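Local coordinates for N-acylhomoserine lactone dependent regulatory protein (PDB 5L10), which probably senses N-acylhomoserine lactone signals through the ligand-binding domain described here and, as a LuxR-family regulator, probably binds DNA to control transcription, at residues Val92-Phe97 with Thr133-Thr138; Leu6-Asp11 with Ala34-Arg39. All coordinates share one frame; numbering follows the deposited sequence.

Contact 1 of 2, residues Val92-Phe97 with Thr133-Thr138; sequences VVWNAF and TLVRDT
W94 reaches T133 and V135 with the far end of its six-membered ring, across a strand that lies between them. CZ2 of W94 is 3.8 Å from CG2 of T133, a methyl that meets the indole at its edge, near the ring plane. The same CZ2 is 3.8 Å from CG2 of V135, which approaches obliquely. Both valine branches take part, since CH2 of W94 also lies 4.0 Å from V135 CG1. The tryptophan side chain crosses each partner at about a right angle. No hydrogen bond joins the two segments.

The torsions account for this reach. CG of W94 lies between its own backbone N and carbonyl carbon (chi1 48°), which turns the indole along the sheet toward the other strand. In T133, CG2 stands anti to the backbone N and meets the ring, while OG1 is left for polar partners. S119 ties the two together: its OG is hydrogen-bonded to both W94 NE1 and T133 OG1. That threonine hydroxyl also bonds to a glycerol, probably from the crystallisation liquor, consistent with a pocket on this face. Within 92-97, N95 OD1 accepts from F97 N at 2.8 Å, forming an Asx turn.

The CA atoms of W94 and V135 are 9.3 Å apart, as expected for strands one removed in the sheet. Strand 116-123 fills the interval, pairing W94 with G117 on one side and L134 with W118 on the other. Strands 92-95 and 129-136 therefore run parallel to each other, each antiparallel to the strand between. I81 of helix 80-87 and W106 of helix 103-111 pack against W94 within the autoinducer-binding domain.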
ATOM      1  N   VAL A  92      -1.914 -10.647   6.562  1.00 27.76           N
ATOM      2  CA  VAL A  92      -2.132 -11.736   7.509  1.00 28.86           C
ATOM      3  C   VAL A  92      -3.524 -12.311   7.275  1.00 26.18           C
ATOM      4  O   VAL A  92      -4.527 -11.599   7.406  1.00 27.25           O
ATOM      5  CB  VAL A  92      -1.978 -11.260   8.961  1.00 27.60           C
ATOM      6  CG1 VAL A  92      -2.409 -12.351   9.925  1.00 26.28           C
ATOM      7  CG2 VAL A  92      -0.548 -10.849   9.229  1.00 32.10           C
ATOM      8  N   VAL A  93      -3.583 -13.593   6.932  1.00 28.55           N
ATOM      9  CA  VAL A  93      -4.837 -14.334   6.825  1.00 29.90           C
ATOM     10  C   VAL A  93      -5.031 -15.117   8.114  1.00 33.82           C
ATOM     11  O   VAL A  93      -4.123 -15.832   8.556  1.00 42.07           O
ATOM     12  CB  VAL A  93      -4.829 -15.273   5.607  1.00 25.48           C
ATOM     13  CG1 VAL A  93      -6.157 -16.006   5.486  1.00 25.50           C
ATOM     14  CG2 VAL A  93      -4.519 -14.493   4.342  1.00 24.17           C
ATOM     15  N   TRP A  94      -6.207 -14.989   8.724  1.00 27.16           N
ATOM     16  CA  TRP A  94      -6.444 -15.625  10.011  1.00 32.56           C
ATOM     17  C   TRP A  94      -7.837 -16.238  10.061  1.00 30.90           C
ATOM     18  O   TRP A  94      -8.735 -15.865   9.302  1.00 27.29           O
ATOM     19  CB  TRP A  94      -6.245 -14.635  11.167  1.00 25.32           C
ATOM     20  CG  TRP A  94      -6.941 -13.321  10.990  1.00 22.50           C
ATOM     21  CD1 TRP A  94      -6.400 -12.164  10.509  1.00 35.06           C
ATOM     22  CD2 TRP A  94      -8.304 -13.021  11.312  1.00 29.78           C
ATOM     23  NE1 TRP A  94      -7.344 -11.164  10.508  1.00 28.48           N
ATOM     24  CE2 TRP A  94      -8.522 -11.665  10.997  1.00 26.77           C
ATOM     25  CE3 TRP A  94      -9.364 -13.770  11.831  1.00 26.78           C
ATOM     26  CZ2 TRP A  94      -9.754 -11.042  11.187  1.00 20.59           C
ATOM     27  CZ3 TRP A  94     -10.585 -13.150  12.020  1.00 25.85           C
ATOM     28  CH2 TRP A  94     -10.771 -11.801  11.695  1.00 20.35           C
ATOM     29  N   ASN A  95      -7.991 -17.195  10.981  1.00 31.60           N
ATOM     30  CA  ASN A  95      -9.229 -17.937  11.206  1.00 30.67           C
ATOM     31  C   ASN A  95      -9.471 -17.996  12.706  1.00 39.91           C
ATOM     32  O   ASN A  95      -8.676 -18.593  13.437  1.00 34.07           O
ATOM     33  CB  ASN A  95      -9.135 -19.350  10.614  1.00 33.44           C
ATOM     34  CG  ASN A  95     -10.427 -20.154  10.764  1.00 45.32           C
ATOM     35  OD1 ASN A  95     -11.109 -20.097  11.789  1.00 46.67           O
ATOM     36  ND2 ASN A  95     -10.756 -20.920   9.733  1.00 36.08           N
ATOM     37  N   ALA A  96     -10.579 -17.405  13.159  1.00 37.24           N
ATOM     38  CA  ALA A  96     -10.836 -17.310  14.594  1.00 34.01           C
ATOM     39  C   ALA A  96     -10.917 -18.678  15.259  1.00 38.03           C
ATOM     40  O   ALA A  96     -10.589 -18.808  16.444  1.00 40.13           O
ATOM     41  CB  ALA A  96     -12.120 -16.516  14.844  1.00 36.27           C
ATOM     42  N   PHE A  97     -11.340 -19.710  14.528  1.00 41.73           N
ATOM     43  CA  PHE A  97     -11.413 -21.045  15.113  1.00 50.62           C
ATOM     44  C   PHE A  97     -10.067 -21.755  15.153  1.00 51.88           C
ATOM     45  O   PHE A  97      -9.947 -22.775  15.836  1.00 60.51           O
ATOM     46  CB  PHE A  97     -12.413 -21.918  14.345  1.00 41.20           C
ATOM     47  CG  PHE A  97     -13.828 -21.411  14.393  1.00 44.23           C
ATOM     48  CD1 PHE A  97     -14.579 -21.510  15.556  1.00 44.22           C
ATOM     49  CD2 PHE A  97     -14.413 -20.849  13.270  1.00 37.61           C
ATOM     50  CE1 PHE A  97     -15.881 -21.046  15.598  1.00 39.97           C
ATOM     51  CE2 PHE A  97     -15.713 -20.383  13.307  1.00 36.76           C
ATOM     52  CZ  PHE A  97     -16.448 -20.480  14.471  1.00 37.93           C
ATOM     53  N   THR A 133      -8.772  -4.495   7.764  1.00 24.34           N
ATOM     54  CA  THR A 133      -9.161  -5.866   8.065  1.00 23.27           C
ATOM     55  C   THR A 133     -10.420  -6.201   7.280  1.00 22.22           C
ATOM     56  O   THR A 133     -11.437  -5.509   7.408  1.00 17.25           O
ATOM     57  CB  THR A 133      -9.386  -6.048   9.568  1.00 26.15           C
ATOM     58  OG1 THR A 133      -8.148  -5.850  10.261  1.00 26.02           O
ATOM     59  CG2 THR A 133      -9.896  -7.432   9.867  1.00 27.48           C
ATOM     60  N   LEU A 134     -10.345  -7.245   6.458  1.00 16.12           N
ATOM     61  CA  LEU A 134     -11.472  -7.722   5.666  1.00 23.44           C
ATOM     62  C   LEU A 134     -11.887  -9.085   6.200  1.00 22.29           C
ATOM     63  O   LEU A 134     -11.083 -10.024   6.203  1.00 24.92           O
ATOM     64  CB  LEU A 134     -11.101  -7.812   4.187  1.00 19.52           C
ATOM     65  CG  LEU A 134     -10.488  -6.553   3.582  1.00 16.29           C
ATOM     66  CD1 LEU A 134     -10.137  -6.783   2.122  1.00 18.86           C
ATOM     67  CD2 LEU A 134     -11.432  -5.372   3.745  1.00 16.14           C
ATOM     68  N   VAL A 135     -13.133  -9.197   6.652  1.00 21.79           N
ATOM     69  CA  VAL A 135     -13.603 -10.407   7.315  1.00 27.99           C
ATOM     70  C   VAL A 135     -14.859 -10.918   6.627  1.00 23.99           C
ATOM     71  O   VAL A 135     -15.754 -10.139   6.282  1.00 22.99           O
ATOM     72  CB  VAL A 135     -13.878 -10.166   8.814  1.00 27.28           C
ATOM     73  CG1 VAL A 135     -14.066 -11.491   9.525  1.00 29.11           C
ATOM     74  CG2 VAL A 135     -12.748  -9.378   9.444  1.00 18.88           C
ATOM     75  N   ARG A 136     -14.918 -12.231   6.430  1.00 28.91           N
ATOM     76  CA  ARG A 136     -16.134 -12.923   6.030  1.00 37.97           C
ATOM     77  C   ARG A 136     -16.570 -13.856   7.153  1.00 36.93           C
ATOM     78  O   ARG A 136     -15.744 -14.356   7.922  1.00 35.30           O
ATOM     79  CB  ARG A 136     -15.931 -13.710   4.728  1.00 38.20           C
ATOM     80  CG  ARG A 136     -14.494 -14.114   4.462  1.00 30.05           C
ATOM     81  CD  ARG A 136     -14.328 -14.569   3.026  1.00 26.75           C
ATOM     82  NE  ARG A 136     -15.010 -15.833   2.780  1.00 35.04           N
ATOM     83  CZ  ARG A 136     -15.277 -16.314   1.571  1.00 45.44           C
ATOM     84  NH1 ARG A 136     -14.929 -15.625   0.494  1.00 47.56           N
ATOM     85  NH2 ARG A 136     -15.900 -17.477   1.438  1.00 55.75           N
ATOM     86  N   ASP A 137     -17.880 -14.081   7.246  1.00 37.99           N
ATOM     87  CA  ASP A 137     -18.461 -14.864   8.329  1.00 37.34           C
ATOM     88  C   ASP A 137     -18.897 -16.257   7.905  1.00 39.39           C
ATOM     89  O   ASP A 137     -19.385 -17.019   8.745  1.00 49.36           O
ATOM     90  CB  ASP A 137     -19.662 -14.119   8.926  1.00 40.14           C
ATOM     91  CG  ASP A 137     -20.762 -13.873   7.904  1.00 49.20           C
ATOM     92  OD1 ASP A 137     -20.505 -14.056   6.695  1.00 48.53           O
ATOM     93  OD2 ASP A 137     -21.881 -13.489   8.308  1.00 55.79           O
ATOM     94  N   THR A 138     -18.733 -16.618   6.634  1.00 40.27           N
ATOM     95  CA  THR A 138     -19.323 -17.838   6.095  1.00 47.10           C
ATOM     96  C   THR A 138     -18.306 -18.964   5.935  1.00 43.22           C
ATOM     97  O   THR A 138     -18.458 -20.033   6.533  1.00 36.04           O
ATOM     98  CB  THR A 138     -19.985 -17.537   4.745  1.00 52.21           C
ATOM     99  OG1 THR A 138     -19.105 -16.717   3.960  1.00 44.43           O
ATOM    100  CG2 THR A 138     -21.320 -16.821   4.953  1.00 55.31           C
TER

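Contact 2 of 2, residues Leu6-Asp11 with Ala34-Arg39; sequences LTILHD and AALGFR
I8 lays its side chain against the methyl of A35, where helix 22-35 ends beside helix 3-16. The nearest approach is from the tip of the isoleucine, with CD1 of I8 3.5 Å from CB of A35. Its other branch comes alongside: I8 CG2 is 3.8 Å from A35 CB, so the alanine methyl touches both arms of the fork. With CG1 anti to the carbonyl carbon (chi1 -67°) and the chain extended beyond it, CD1 also comes within 4.3 Å of L36 CD2. The CA atoms of I8 and A35 are 7.0 Å apart, close enough for a short methyl to serve as the partner.

Immediately afterwards the helix is terminated by a Schellman motif. G37 has a positive phi of 104°, and its N bonds back to A34 O at 2.9 Å, turning the chain toward strand 40-46. L36, at this turn, and L9, one residue beyond I8, both pack on L156 of helix 143-169, which thus lies against both segments. L9 also touches A151 of the second subunit, placing helix 3-16 near the dimer interface.

The side-chain contacts across the two segments are aliphatic, and I8 CD1 also lies 3.9 Å from A35 O; no hydrogen bond or salt bridge links the segments. The pairing thus rests on dispersion and the partial exclusion of water; A35 is exposed and L36 buried.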
ATOM      1  N   LEU A   6     -11.914  -6.350 -11.369  1.00 78.81           N
ATOM      2  CA  LEU A   6     -11.186  -5.139 -11.729  1.00 70.78           C
ATOM      3  C   LEU A   6     -12.122  -3.947 -11.883  1.00 58.42           C
ATOM      4  O   LEU A   6     -11.734  -2.811 -11.583  1.00 56.72           O
ATOM      5  CB  LEU A   6     -10.389  -5.365 -13.013  1.00 78.05           C
ATOM      6  CG  LEU A   6      -9.529  -4.178 -13.447  1.00 82.53           C
ATOM      7  CD1 LEU A   6      -8.578  -3.758 -12.331  1.00 82.46           C
ATOM      8  CD2 LEU A   6      -8.767  -4.514 -14.712  1.00 81.35           C
ATOM      9  N   THR A   7     -13.352  -4.182 -12.345  1.00 51.36           N
ATOM     10  CA  THR A   7     -14.351  -3.120 -12.355  1.00 52.31           C
ATOM     11  C   THR A   7     -14.689  -2.676 -10.937  1.00 47.84           C
ATOM     12  O   THR A   7     -14.887  -1.482 -10.681  1.00 44.14           O
ATOM     13  CB  THR A   7     -15.605  -3.597 -13.088  1.00 58.59           C
ATOM     14  OG1 THR A   7     -15.269  -3.933 -14.441  1.00 62.53           O
ATOM     15  CG2 THR A   7     -16.684  -2.519 -13.084  1.00 41.01           C
ATOM     16  N   ILE A   8     -14.749  -3.626 -10.000  1.00 48.56           N
ATOM     17  CA  ILE A   8     -15.025  -3.296  -8.604  1.00 33.94           C
ATOM     18  C   ILE A   8     -14.016  -2.276  -8.094  1.00 33.93           C
ATOM     19  O   ILE A   8     -14.377  -1.277  -7.460  1.00 33.54           O
ATOM     20  CB  ILE A   8     -15.017  -4.573  -7.742  1.00 34.88           C
ATOM     21  CG1 ILE A   8     -16.189  -5.482  -8.117  1.00 45.36           C
ATOM     22  CG2 ILE A   8     -15.063  -4.225  -6.263  1.00 33.87           C
ATOM     23  CD1 ILE A   8     -16.054  -6.894  -7.589  1.00 40.22           C
ATOM     24  N   LEU A   9     -12.735  -2.507  -8.377  1.00 33.31           N
ATOM     25  CA  LEU A   9     -11.700  -1.601  -7.895  1.00 31.84           C
ATOM     26  C   LEU A   9     -11.685  -0.297  -8.679  1.00 31.13           C
ATOM     27  O   LEU A   9     -11.400   0.763  -8.110  1.00 31.47           O
ATOM     28  CB  LEU A   9     -10.341  -2.286  -7.962  1.00 28.70           C
ATOM     29  CG  LEU A   9     -10.258  -3.561  -7.130  1.00 29.56           C
ATOM     30  CD1 LEU A   9      -9.023  -4.352  -7.508  1.00 34.60           C
ATOM     31  CD2 LEU A   9     -10.240  -3.212  -5.661  1.00 27.27           C
ATOM     32  N   HIS A  10     -11.991  -0.351  -9.977  1.00 28.71           N
ATOM     33  CA  HIS A  10     -12.067   0.876 -10.761  1.00 29.23           C
ATOM     34  C   HIS A  10     -13.107   1.829 -10.179  1.00 33.29           C
ATOM     35  O   HIS A  10     -12.833   3.019  -9.992  1.00 37.56           O
ATOM     36  CB  HIS A  10     -12.371   0.554 -12.226  1.00 37.50           C
ATOM     37  CG  HIS A  10     -12.311   1.745 -13.133  1.00 50.04           C
ATOM     38  ND1 HIS A  10     -11.204   2.046 -13.900  1.00 56.77           N
ATOM     39  CD2 HIS A  10     -13.224   2.709 -13.401  1.00 58.47           C
ATOM     40  CE1 HIS A  10     -11.438   3.145 -14.597  1.00 57.86           C
ATOM     41  NE2 HIS A  10     -12.657   3.567 -14.311  1.00 61.00           N
ATOM     42  N   ASP A  11     -14.302   1.319  -9.858  1.00 31.50           N
ATOM     43  CA  ASP A  11     -15.333   2.195  -9.302  1.00 33.70           C
ATOM     44  C   ASP A  11     -14.950   2.695  -7.916  1.00 32.87           C
ATOM     45  O   ASP A  11     -15.310   3.817  -7.540  1.00 30.51           O
ATOM     46  CB  ASP A  11     -16.687   1.480  -9.240  1.00 39.73           C
ATOM     47  CG  ASP A  11     -17.246   1.152 -10.612  1.00 52.52           C
ATOM     48  OD1 ASP A  11     -18.470   1.304 -10.815  1.00 63.73           O
ATOM     49  OD2 ASP A  11     -16.468   0.727 -11.487  1.00 58.44           O
ATOM     50  N   ALA A  34     -17.070  -5.753   0.127  1.00 31.25           N
ATOM     51  CA  ALA A  34     -18.286  -6.558   0.067  1.00 29.54           C
ATOM     52  C   ALA A  34     -18.415  -7.257  -1.278  1.00 30.23           C
ATOM     53  O   ALA A  34     -18.758  -8.444  -1.341  1.00 30.51           O
ATOM     54  CB  ALA A  34     -19.511  -5.687   0.335  1.00 18.15           C
ATOM     55  N   ALA A  35     -18.128  -6.541  -2.368  1.00 30.29           N
ATOM     56  CA  ALA A  35     -18.207  -7.140  -3.695  1.00 32.31           C
ATOM     57  C   ALA A  35     -17.193  -8.264  -3.870  1.00 32.11           C
ATOM     58  O   ALA A  35     -17.411  -9.172  -4.679  1.00 37.54           O
ATOM     59  CB  ALA A  35     -18.006  -6.071  -4.766  1.00 18.70           C
ATOM     60  N   LEU A  36     -16.087  -8.218  -3.131  1.00 34.47           N
ATOM     61  CA  LEU A  36     -15.090  -9.278  -3.165  1.00 32.23           C
ATOM     62  C   LEU A  36     -15.437 -10.444  -2.249  1.00 36.29           C
ATOM     63  O   LEU A  36     -14.664 -11.406  -2.182  1.00 41.93           O
ATOM     64  CB  LEU A  36     -13.715  -8.721  -2.783  1.00 31.96           C
ATOM     65  CG  LEU A  36     -13.110  -7.688  -3.735  1.00 29.62           C
ATOM     66  CD1 LEU A  36     -11.803  -7.147  -3.182  1.00 24.80           C
ATOM     67  CD2 LEU A  36     -12.898  -8.306  -5.107  1.00 29.37           C
ATOM     68  N   GLY A  37     -16.563 -10.381  -1.538  1.00 32.19           N
ATOM     69  CA  GLY A  37     -16.998 -11.463  -0.681  1.00 32.00           C
ATOM     70  C   GLY A  37     -16.802 -11.247   0.804  1.00 30.66           C
ATOM     71  O   GLY A  37     -17.138 -12.142   1.589  1.00 39.21           O
ATOM     72  N   PHE A  38     -16.270 -10.099   1.219  1.00 30.98           N
ATOM     73  CA  PHE A  38     -16.020  -9.822   2.631  1.00 28.61           C
ATOM     74  C   PHE A  38     -17.207  -9.056   3.199  1.00 31.09           C
ATOM     75  O   PHE A  38     -17.428  -7.893   2.848  1.00 32.11           O
ATOM     76  CB  PHE A  38     -14.728  -9.027   2.811  1.00 25.10           C
ATOM     77  CG  PHE A  38     -13.508  -9.737   2.315  1.00 26.12           C
ATOM     78  CD1 PHE A  38     -12.916 -10.733   3.074  1.00 29.72           C
ATOM     79  CD2 PHE A  38     -12.947  -9.408   1.092  1.00 23.66           C
ATOM     80  CE1 PHE A  38     -11.790 -11.390   2.621  1.00 30.72           C
ATOM     81  CE2 PHE A  38     -11.822 -10.060   0.632  1.00 23.09           C
ATOM     82  CZ  PHE A  38     -11.241 -11.053   1.397  1.00 27.07           C
ATOM     83  N   ARG A  39     -17.964  -9.705   4.085  1.00 29.00           N
ATOM     84  CA  ARG A  39     -19.131  -9.054   4.671  1.00 28.26           C
ATOM     85  C   ARG A  39     -18.732  -7.856   5.521  1.00 27.18           C
ATOM     86  O   ARG A  39     -19.441  -6.844   5.554  1.00 32.69           O
ATOM     87  CB  ARG A  39     -19.925 -10.054   5.509  1.00 31.66           C
ATOM     88  CG  ARG A  39     -20.878  -9.389   6.476  1.00 32.97           C
ATOM     89  CD  ARG A  39     -21.993 -10.301   6.883  1.00 42.43           C
ATOM     90  NE  ARG A  39     -22.889  -9.636   7.820  1.00 54.32           N
ATOM     91  CZ  ARG A  39     -24.122 -10.047   8.083  1.00 68.88           C
ATOM     92  NH1 ARG A  39     -24.606 -11.117   7.470  1.00 76.60           N
ATOM     93  NH2 ARG A  39     -24.873  -9.384   8.952  1.00 73.89           N
TER

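Both segments of contact 2 precede those of contact 1 in the sequence, and the centres are about 17 Å apart, yet the two meet through residues 34-39 and 133-138. L134, between T133 and V135, has its CB directed away from segment 92-97, and that CB lies 3.6 Å from F38 CG, just past the turn at G37. Strand 129-136 therefore presents one face to the tryptophan and glycerol of contact 1 and the other to the chain leaving contact 2. D137 OD2 also packs 3.5 Å from R39 CD at this junction. The glycerol bonded to T133 marks a probable pocket on the W94 side; contact 2 belongs to the helical layer across the sheet.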